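Local coordinates for protein quinone oxidoreductase 1 (Escherichia coli, PDB 1QOR) that catalyses the NADPH-dependent one-electron reduction of quinones to semiquinones, working as a homodimer of the zinc-containing alcohol dehydrogenase family, at residues V33-I38 and A94-H99; Y129-K134 and T262-Q267. All coordinates share one frame; numbering follows the deposited sequence.

Contact 1: residues V33-I38 and A94-H99; sequences VENKAI and AYSSVH
V33 and H99 form the hydrogen-bonded pair of a short antiparallel ladder: V33 N donates to H99 O (2.9 Å, nearly straight at 165°), and H99 N returns to V33 O at 3.1 Å. Next along, E34 faces V98 as a non-hydrogen-bonded pair, where V98 CA lies 3.2 Å from V33 O in a CA-H...O contact. Just past the ladder, N35 N gives to S97 O over 2.8 Å, from well above the carbonyl plane. That same S97 O accepts from a water, which also donates to N35 O (2.8 Å) and so bridges the two segments.

Side-chain packing comes from I38. With CG1 anti to the carbonyl carbon (chi1 -56°), the side chain is turned to segment 94-99: I38 CD1 rests 3.6 Å from the backbone S96 O, while I38 CG2 meets Y95 CD1 at 3.7 Å, oblique to the ring. Y95 centres an inverse gamma turn, and its OH bonds to D44 of the NADP site.

All this lies in the GroES-like domain. Strand 30-35 is flanked by 98-102 and by 65-72, where K36 and A37 make a classic bulge opposite A66. The chain turns a corner at K36; beyond it, I38 pairs with L325, and K36 and A37 touch helix 115-135.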
loop_
_atom_site.group_PDB
_atom_site.type_symbol
_atom_site.label_atom_id
_atom_site.label_comp_id
_atom_site.label_asym_id
_atom_site.label_seq_id
_atom_site.Cartn_x
_atom_site.Cartn_y
_atom_site.Cartn_z
ATOM N N VAL A 33 25.062 -19.248 22.663
ATOM C CA VAL A 33 24.878 -18.248 23.715
ATOM C C VAL A 33 24.162 -18.774 24.929
ATOM O O VAL A 33 23.188 -19.510 24.814
ATOM C CB VAL A 33 24.085 -17.026 23.155
ATOM C CG1 VAL A 33 23.705 -16.042 24.244
ATOM C CG2 VAL A 33 24.887 -16.351 22.047
ATOM N N GLU A 34 24.709 -18.489 26.097
ATOM C CA GLU A 34 24.048 -18.896 27.320
ATOM C C GLU A 34 23.146 -17.688 27.581
ATOM O O GLU A 34 23.656 -16.573 27.856
ATOM C CB GLU A 34 25.031 -19.013 28.467
ATOM C CG GLU A 34 26.027 -20.143 28.408
ATOM C CD GLU A 34 27.036 -19.996 29.546
ATOM O OE1 GLU A 34 26.622 -20.049 30.743
ATOM O OE2 GLU A 34 28.230 -19.738 29.238
ATOM N N ASN A 35 21.833 -17.888 27.479
ATOM C CA ASN A 35 20.875 -16.807 27.639
ATOM C C ASN A 35 20.716 -16.363 29.085
ATOM O O ASN A 35 20.619 -17.191 29.973
ATOM C CB ASN A 35 19.533 -17.197 27.014
ATOM C CG ASN A 35 19.594 -17.290 25.462
ATOM O OD1 ASN A 35 18.794 -18.001 24.856
ATOM N ND2 ASN A 35 20.519 -16.577 24.838
ATOM N N LYS A 36 20.734 -15.045 29.298
ATOM C CA LYS A 36 20.597 -14.412 30.635
ATOM C C LYS A 36 19.230 -13.770 30.766
ATOM O O LYS A 36 18.665 -13.697 31.862
ATOM C CB LYS A 36 21.643 -13.315 30.810
ATOM C CG LYS A 36 23.076 -13.798 30.645
ATOM C CD LYS A 36 23.332 -14.771 31.741
ATOM C CE LYS A 36 24.685 -15.378 31.648
ATOM N NZ LYS A 36 24.777 -16.382 32.764
ATOM N N ALA A 37 18.727 -13.256 29.644
ATOM C CA ALA A 37 17.405 -12.634 29.594
ATOM C C ALA A 37 16.799 -12.967 28.215
ATOM O O ALA A 37 17.498 -12.918 27.205
ATOM C CB ALA A 37 17.508 -11.114 29.822
ATOM N N ILE A 38 15.511 -13.301 28.195
ATOM C CA ILE A 38 14.795 -13.696 26.972
ATOM C C ILE A 38 13.589 -12.771 26.718
ATOM O O ILE A 38 12.732 -12.611 27.592
ATOM C CB ILE A 38 14.250 -15.175 27.141
ATOM C CG1 ILE A 38 15.413 -16.132 27.472
ATOM C CG2 ILE A 38 13.452 -15.649 25.880
ATOM C CD1 ILE A 38 14.960 -17.513 27.933
ATOM N N ALA A 94 14.711 -19.326 21.012
ATOM C CA ALA A 94 15.329 -18.406 21.986
ATOM C C ALA A 94 14.780 -18.606 23.406
ATOM O O ALA A 94 15.432 -18.175 24.373
ATOM C CB ALA A 94 15.202 -16.968 21.551
ATOM N N TYR A 95 13.593 -19.222 23.535
ATOM C CA TYR A 95 13.023 -19.531 24.860
ATOM C C TYR A 95 13.829 -20.750 25.359
ATOM O O TYR A 95 13.324 -21.904 25.360
ATOM C CB TYR A 95 11.552 -19.958 24.776
ATOM C CG TYR A 95 10.495 -18.873 24.706
ATOM C CD1 TYR A 95 10.767 -17.611 24.160
ATOM C CD2 TYR A 95 9.196 -19.139 25.118
ATOM C CE1 TYR A 95 9.759 -16.655 24.028
ATOM C CE2 TYR A 95 8.181 -18.200 24.976
ATOM C CZ TYR A 95 8.477 -16.971 24.432
ATOM O OH TYR A 95 7.467 -16.070 24.236
ATOM N N SER A 96 15.084 -20.512 25.738
ATOM C CA SER A 96 15.966 -21.575 26.174
ATOM C C SER A 96 17.137 -20.974 26.914
ATOM O O SER A 96 17.487 -19.793 26.716
ATOM C CB SER A 96 16.499 -22.318 24.961
ATOM O OG SER A 96 17.247 -21.438 24.142
ATOM N N SER A 97 17.811 -21.808 27.696
ATOM C CA SER A 97 18.961 -21.345 28.448
ATOM C C SER A 97 20.221 -21.287 27.589
ATOM O O SER A 97 21.124 -20.526 27.887
ATOM C CB SER A 97 19.136 -22.184 29.724
ATOM O OG SER A 97 19.324 -23.558 29.440
ATOM N N VAL A 98 20.246 -22.010 26.476
ATOM C CA VAL A 98 21.402 -22.020 25.564
ATOM C C VAL A 98 20.814 -22.135 24.159
ATOM O O VAL A 98 19.974 -23.019 23.902
ATOM C CB VAL A 98 22.307 -23.294 25.761
ATOM C CG1 VAL A 98 23.599 -23.190 24.951
ATOM C CG2 VAL A 98 22.591 -23.530 27.247
ATOM N N HIS A 99 21.271 -21.297 23.235
ATOM C CA HIS A 99 20.737 -21.334 21.885
ATOM C C HIS A 99 21.854 -21.077 20.880
ATOM O O HIS A 99 22.823 -20.382 21.186
ATOM C CB HIS A 99 19.598 -20.286 21.761
ATOM C CG HIS A 99 18.757 -20.423 20.512
ATOM N ND1 HIS A 99 18.340 -21.642 20.014
ATOM C CD2 HIS A 99 18.236 -19.485 19.683
ATOM C CE1 HIS A 99 17.600 -21.447 18.936
ATOM N NE2 HIS A 99 17.520 -20.146 18.713
HETATM O O HOH W 1 21.576 -19.724 30.729
#

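Contact 2: residues Y129-K134 and T262-Q267; sequences YYLLRK and TRPSLQ. With NDP (NADPH dihydro-nicotinamide-adenine-dinucleotide phosphate), chain D; SO4 (sulfate ion), chain C.
The carbonyl oxygen of P264, whose ring packs against Y130, is held by two donors: the carboxamide nitrogen N7N of NADPH at 2.9 Å, and R263 NH1 at 3.0 Å, tilted 28° from the carbonyl plane. The carboxamide is caught at its oxygen as well, since Y130 OH donates to O7N over a short 2.6 Å, with O7N near the plane of the phenol ring. The backbone N of L266 lies 3.1 Å from that same O7N. Gripped at both N7N and O7N, the amide is held in its rotation, which probably helps to orient the nicotinamide.

These contacts belong to the cofactor pocket between the two domains. Strand 260-262 is, within this chain, an outermost strand of the six-stranded parallel Rossmann sheet; the chain leaves it at R263 and runs past the nicotinamide end of NADPH, while helix 115-135 brings Y130 to the same carboxamide. T262 also pairs with a strand of the second subunit, so the sheet runs on through the dimer interface.

The phenol reaches the carboxamide from an uncommon chi1 of 84°, its CG set between the backbone N and the carbonyl carbon. Obliquely placed groups brace it: P264 CB lies 3.9 Å from Y130 CE1, and L266 CD2 is 4.0 Å from Y130 CE2. L131 CG covers part of one ring face, and Y269 stacks with the ring.

R263 bends at chi2, bringing its guanidinium round to P264 O. The edge of the guanidinium takes a sulfate, probably from the crystallisation liquor: R263 NH1 donates to sulfate O3 at 2.9 Å, almost straight at 168°, and R263 NH2 to sulfate O1.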
loop_
_atom_site.group_PDB
_atom_site.type_symbol
_atom_site.label_atom_id
_atom_site.label_comp_id
_atom_site.label_asym_id
_atom_site.label_seq_id
_atom_site.Cartn_x
_atom_site.Cartn_y
_atom_site.Cartn_z
ATOM N N TYR A 129 12.524 1.563 15.011
ATOM C CA TYR A 129 13.441 2.262 14.147
ATOM C C TYR A 129 13.030 2.188 12.662
ATOM O O TYR A 129 12.957 3.238 11.991
ATOM C CB TYR A 129 14.871 1.731 14.337
ATOM C CG TYR A 129 15.865 2.277 13.329
ATOM C CD1 TYR A 129 16.385 3.562 13.456
ATOM C CD2 TYR A 129 16.282 1.497 12.238
ATOM C CE1 TYR A 129 17.283 4.054 12.557
ATOM C CE2 TYR A 129 17.199 1.982 11.314
ATOM C CZ TYR A 129 17.694 3.252 11.499
ATOM O OH TYR A 129 18.691 3.691 10.679
ATOM N N TYR A 130 12.792 0.991 12.108
ATOM C CA TYR A 130 12.465 0.978 10.672
ATOM C C TYR A 130 11.092 1.602 10.417
ATOM O O TYR A 130 10.891 2.310 9.432
ATOM C CB TYR A 130 12.617 -0.414 10.012
ATOM C CG TYR A 130 11.415 -1.329 10.152
ATOM C CD1 TYR A 130 10.249 -1.120 9.415
ATOM C CD2 TYR A 130 11.462 -2.432 11.002
ATOM C CE1 TYR A 130 9.146 -2.021 9.536
ATOM C CE2 TYR A 130 10.388 -3.306 11.127
ATOM C CZ TYR A 130 9.231 -3.110 10.397
ATOM O OH TYR A 130 8.177 -4.027 10.545
ATOM N N LEU A 131 10.151 1.367 11.313
ATOM C CA LEU A 131 8.838 1.976 11.162
ATOM C C LEU A 131 8.833 3.523 11.048
ATOM O O LEU A 131 8.228 4.066 10.137
ATOM C CB LEU A 131 7.960 1.578 12.334
ATOM C CG LEU A 131 7.367 0.173 12.354
ATOM C CD1 LEU A 131 6.523 0.019 13.616
ATOM C CD2 LEU A 131 6.520 -0.054 11.112
ATOM N N LEU A 132 9.555 4.218 11.930
ATOM C CA LEU A 132 9.573 5.695 11.981
ATOM C C LEU A 132 10.612 6.380 11.113
ATOM O O LEU A 132 10.556 7.616 10.893
ATOM C CB LEU A 132 9.789 6.149 13.427
ATOM C CG LEU A 132 8.797 5.635 14.477
ATOM C CD1 LEU A 132 9.003 6.356 15.804
ATOM C CD2 LEU A 132 7.399 5.889 14.006
ATOM N N ARG A 133 11.602 5.596 10.686
ATOM C CA ARG A 133 12.670 6.121 9.878
ATOM C C ARG A 133 12.719 5.556 8.460
ATOM O O ARG A 133 13.203 6.232 7.579
ATOM C CB ARG A 133 14.009 5.863 10.572
ATOM C CG ARG A 133 14.032 6.177 12.115
ATOM C CD ARG A 133 14.338 7.638 12.374
ATOM N NE ARG A 133 13.194 8.441 12.011
ATOM C CZ ARG A 133 13.226 9.642 11.428
ATOM N NH1 ARG A 133 14.387 10.240 11.140
ATOM N NH2 ARG A 133 12.068 10.180 11.050
ATOM N N LYS A 134 12.197 4.361 8.210
ATOM C CA LYS A 134 12.294 3.784 6.867
ATOM C C LYS A 134 10.972 3.592 6.142
ATOM O O LYS A 134 10.838 3.966 4.987
ATOM C CB LYS A 134 12.994 2.420 6.914
ATOM C CG LYS A 134 14.319 2.364 7.646
ATOM C CD LYS A 134 15.318 3.303 7.047
ATOM C CE LYS A 134 16.756 2.852 7.382
ATOM N NZ LYS A 134 17.738 3.978 7.180
ATOM N N THR A 262 0.761 -1.000 3.553
ATOM C CA THR A 262 1.918 -1.869 3.497
ATOM C C THR A 262 1.811 -2.718 4.728
ATOM O O THR A 262 1.143 -2.318 5.686
ATOM C CB THR A 262 3.249 -1.098 3.484
ATOM O OG1 THR A 262 4.343 -2.031 3.390
ATOM C CG2 THR A 262 3.406 -0.230 4.763
ATOM N N ARG A 263 2.287 -3.963 4.628
ATOM C CA ARG A 263 2.248 -4.886 5.760
ATOM C C ARG A 263 3.695 -5.372 5.907
ATOM O O ARG A 263 4.079 -6.394 5.350
ATOM C CB ARG A 263 1.285 -6.033 5.488
ATOM C CG ARG A 263 0.716 -6.663 6.754
ATOM C CD ARG A 263 1.816 -7.072 7.778
ATOM N NE ARG A 263 1.243 -7.625 9.009
ATOM C CZ ARG A 263 1.957 -7.993 10.070
ATOM N NH1 ARG A 263 3.283 -7.861 10.077
ATOM N NH2 ARG A 263 1.342 -8.544 11.107
ATOM N N PRO A 264 4.515 -4.629 6.670
ATOM C CA PRO A 264 5.930 -4.963 6.881
ATOM C C PRO A 264 6.252 -5.938 8.022
ATOM O O PRO A 264 5.431 -6.201 8.914
ATOM C CB PRO A 264 6.543 -3.586 7.159
ATOM C CG PRO A 264 5.486 -2.978 8.056
ATOM C CD PRO A 264 4.157 -3.392 7.411
ATOM N N SER A 265 7.470 -6.468 7.967
ATOM C CA SER A 265 7.976 -7.360 8.990
ATOM C C SER A 265 9.447 -6.970 9.128
ATOM O O SER A 265 10.011 -6.290 8.261
ATOM C CB SER A 265 7.808 -8.841 8.603
ATOM O OG SER A 265 8.755 -9.197 7.620
ATOM N N LEU A 266 10.039 -7.345 10.254
ATOM C CA LEU A 266 11.443 -7.071 10.528
ATOM C C LEU A 266 12.358 -7.648 9.449
ATOM O O LEU A 266 13.374 -7.006 9.080
ATOM C CB LEU A 266 11.831 -7.692 11.869
ATOM C CG LEU A 266 12.479 -6.795 12.918
ATOM C CD1 LEU A 266 13.351 -7.654 13.810
ATOM C CD2 LEU A 266 13.315 -5.723 12.290
ATOM N N GLN A 267 12.038 -8.861 8.977
ATOM C CA GLN A 267 12.836 -9.512 7.941
ATOM C C GLN A 267 12.874 -8.702 6.657
ATOM O O GLN A 267 13.840 -8.810 5.910
ATOM C CB GLN A 267 12.286 -10.874 7.565
ATOM C CG GLN A 267 11.976 -11.754 8.700
ATOM C CD GLN A 267 10.599 -11.476 9.244
ATOM O OE1 GLN A 267 10.453 -10.964 10.383
ATOM N NE2 GLN A 267 9.560 -11.797 8.442
HETATM P PA NDP D . 2.159 -5.498 23.203
HETATM O O1A NDP D . 2.985 -5.536 24.437
HETATM O O2A NDP D . 1.965 -4.192 22.519
HETATM O O5B NDP D . 0.797 -6.204 23.429
HETATM C C5B NDP D . -0.273 -6.119 22.525
HETATM C C4B NDP D . -1.167 -4.991 22.944
HETATM O O4B NDP D . -2.019 -4.856 21.814
HETATM C C3B NDP D . -2.108 -5.239 24.132
HETATM O O3B NDP D . -1.409 -4.956 25.373
HETATM C C2B NDP D . -3.330 -4.412 23.761
HETATM O O2B NDP D . -3.186 -3.125 24.348
HETATM C C1B NDP D . -3.302 -4.363 22.171
HETATM N N9A NDP D . -4.493 -5.121 21.757
HETATM C C8A NDP D . -5.578 -4.659 21.134
HETATM N N7A NDP D . -6.464 -5.649 20.972
HETATM C C5A NDP D . -5.889 -6.702 21.508
HETATM C C6A NDP D . -6.460 -7.966 21.598
HETATM N N6A NDP D . -7.670 -8.249 21.133
HETATM N N1A NDP D . -5.714 -8.893 22.200
HETATM C C2A NDP D . -4.472 -8.638 22.699
HETATM N N3A NDP D . -3.937 -7.418 22.610
HETATM C C4A NDP D . -4.654 -6.422 22.014
HETATM O O3 NDP D . 2.983 -6.423 22.206
HETATM P PN NDP D . 4.356 -6.312 21.432
HETATM O O1N NDP D . 5.084 -5.029 21.742
HETATM O O2N NDP D . 5.091 -7.625 21.573
HETATM O O5D NDP D . 3.764 -6.240 19.897
HETATM C C5D NDP D . 2.848 -5.263 19.423
HETATM C C4D NDP D . 2.353 -5.606 18.057
HETATM O O4D NDP D . 3.405 -5.425 17.082
HETATM C C3D NDP D . 1.882 -7.049 17.923
HETATM O O3D NDP D . 0.691 -7.103 17.130
HETATM C C2D NDP D . 3.081 -7.701 17.199
HETATM O O2D NDP D . 2.704 -8.870 16.517
HETATM C C1D NDP D . 3.521 -6.638 16.235
HETATM N N1N NDP D . 4.941 -6.532 15.803
HETATM C C2N NDP D . 5.231 -6.394 14.469
HETATM C C3N NDP D . 6.558 -6.286 14.092
HETATM C C7N NDP D . 6.935 -6.093 12.628
HETATM O O7N NDP D . 8.103 -5.951 12.288
HETATM N N7N NDP D . 5.916 -6.085 11.794
HETATM C C4N NDP D . 7.585 -6.307 15.020
HETATM C C5N NDP D . 7.270 -6.446 16.378
HETATM C C6N NDP D . 5.942 -6.566 16.753
HETATM P P2B NDP D . -4.519 -2.216 24.758
HETATM O O1X NDP D . -3.969 -0.879 25.071
HETATM O O2X NDP D . -5.383 -2.220 23.570
HETATM O O3X NDP D . -5.092 -2.949 25.903
HETATM S S SO4 C . 4.349 -9.626 13.417
HETATM O O1 SO4 C . 3.072 -10.101 13.327
HETATM O O2 SO4 C . 4.778 -9.606 14.827
HETATM O O3 SO4 C . 4.513 -8.493 12.588
HETATM O O4 SO4 C . 5.342 -10.316 12.819
#

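Both contacts are buried, but they lie on opposite sides of the chain's centre, their own centres 26 Å apart and their nearest atoms about 12 Å apart. Contact 1 is sheet building inside the GroES-like domain: backbone bonds carry it, and neither segment touches the other subunit. Contact 2 joins a helix to a loop at the chain's own edge of the Rossmann sheet, buries less surface, and its polar bonds go largely through NADPH, with the dimer partner close by. Helix 115-135 serves both: its beginning packs against K36 and A37, which lie in segment 33-38 but do not touch 94-99, and its far part supplies Y130. The cofactor pocket is a second tie, since D44, bonded to Y95, belongs to it.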